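Local coordinates for amidohydrolase family protein (Acinetobacter baumannii, PDB 4I6K) that probably hydrolyses the lactone ring of 2-pyrone-4,6-dicarboxylic acid, as a member of the amidohydrolase family, at residues D39-I42 / Y47-D50. Sequence-based numbering, arbitrary orientation.
Sequences DHSI and YAPD
S41 and A48 face each other across a loop that doubles back on itself, each with its CB directed at the opposing segment and their CA atoms 6.4 Å apart. The touching is done by the serine hydroxyl: OG of S41 reaches the methyl CB of A48 at 3.7 Å, a van der Waals approach. The serine torsion, chi1 -169°, swings OG away from its own amide nitrogen and brings it against the flank of the A48 methyl, and the carbonyl O of Y47 lies a little farther from OG of S41, at 4.0 Å. OG of S41 also makes a weak hydrogen bond to O of F77, whose backbone hydrogen-bonds to that of I42. Y47 turns its CB the other way. Its ring meets F77 edge-to-face, and its OH hydrogen-bonds to OG1 of T252 and to a bound citric acid that probably came from the crystallisation liquor. The contact buries just 69 Å² at the surface, within the long loop joining strand 28-32 to helix 55-64, the first beta-alpha loop of the amidohydrolase (beta/alpha)8 barrel, which here helps line the pocket occupied by citric acid.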
loop_
_atom_site.group_PDB
_atom_site.type_symbol
_atom_site.label_atom_id
_atom_site.label_comp_id
_atom_site.label_asym_id
_atom_site.label_seq_id
_atom_site.Cartn_x
_atom_site.Cartn_y
_atom_site.Cartn_z
ATOM N N ASP A 39 -1.102 14.075 -16.779
ATOM C CA ASP A 39 -0.919 14.453 -15.375
ATOM C C ASP A 39 0.460 15.078 -15.157
ATOM O O ASP A 39 1.427 14.692 -15.804
ATOM C CB ASP A 39 -1.100 13.234 -14.463
ATOM C CG ASP A 39 -2.444 12.563 -14.654
ATOM O OD1 ASP A 39 -2.529 11.331 -14.487
ATOM O OD2 ASP A 39 -3.416 13.267 -14.989
ATOM N N HIS A 40 0.540 16.045 -14.246
ATOM C CA HIS A 40 1.799 16.705 -13.930
ATOM C C HIS A 40 2.656 15.869 -12.973
ATOM O O HIS A 40 2.220 15.496 -11.887
ATOM C CB HIS A 40 1.532 18.105 -13.358
ATOM C CG HIS A 40 2.745 18.781 -12.788
ATOM N ND1 HIS A 40 3.797 19.213 -13.568
ATOM C CD2 HIS A 40 3.057 19.130 -11.516
ATOM C CE1 HIS A 40 4.709 19.785 -12.802
ATOM N NE2 HIS A 40 4.285 19.746 -11.552
ATOM N N SER A 41 3.878 15.572 -13.396
ATOM C CA SER A 41 4.832 14.871 -12.555
ATOM C C SER A 41 5.708 15.899 -11.831
ATOM O O SER A 41 6.350 16.733 -12.469
ATOM C CB SER A 41 5.688 13.936 -13.408
ATOM O OG SER A 41 6.445 13.059 -12.593
ATOM N N ILE A 42 5.729 15.844 -10.503
ATOM C CA ILE A 42 6.389 16.881 -9.714
ATOM C C ILE A 42 7.894 16.982 -9.975
ATOM O O ILE A 42 8.547 15.992 -10.343
ATOM C CB ILE A 42 6.103 16.735 -8.198
ATOM C CG1 ILE A 42 6.784 15.474 -7.645
ATOM C CG2 ILE A 42 4.587 16.740 -7.944
ATOM C CD1 ILE A 42 6.699 15.325 -6.141
ATOM N N TYR A 47 11.123 9.438 -10.576
ATOM C CA TYR A 47 10.941 8.955 -11.932
ATOM C C TYR A 47 9.628 9.459 -12.487
ATOM O O TYR A 47 8.763 9.935 -11.743
ATOM C CB TYR A 47 10.970 7.428 -11.989
ATOM C CG TYR A 47 9.785 6.761 -11.335
ATOM C CD1 TYR A 47 8.744 6.239 -12.095
ATOM C CD2 TYR A 47 9.712 6.648 -9.952
ATOM C CE1 TYR A 47 7.661 5.628 -11.494
ATOM C CE2 TYR A 47 8.638 6.043 -9.338
ATOM C CZ TYR A 47 7.614 5.535 -10.109
ATOM O OH TYR A 47 6.547 4.931 -9.480
ATOM N N ALA A 48 9.488 9.359 -13.803
ATOM C CA ALA A 48 8.303 9.856 -14.496
ATOM C C ALA A 48 7.974 8.904 -15.622
ATOM O O ALA A 48 8.575 8.983 -16.689
ATOM C CB ALA A 48 8.545 11.252 -15.044
ATOM N N PRO A 49 7.021 7.994 -15.381
ATOM C CA PRO A 49 6.660 6.975 -16.361
ATOM C C PRO A 49 6.192 7.629 -17.662
ATOM O O PRO A 49 5.629 8.724 -17.630
ATOM C CB PRO A 49 5.500 6.234 -15.688
ATOM C CG PRO A 49 5.511 6.681 -14.247
ATOM C CD PRO A 49 6.090 8.031 -14.240
ATOM N N ASP A 50 6.412 6.959 -18.788
ATOM C CA ASP A 50 6.113 7.522 -20.108
ATOM C C ASP A 50 5.055 6.702 -20.834
ATOM O O ASP A 50 5.224 6.323 -21.995
ATOM C CB ASP A 50 7.391 7.563 -20.948
ATOM C CG ASP A 50 7.178 8.194 -22.314
ATOM O OD1 ASP A 50 6.294 9.074 -22.441
ATOM O OD2 ASP A 50 7.904 7.809 -23.257
#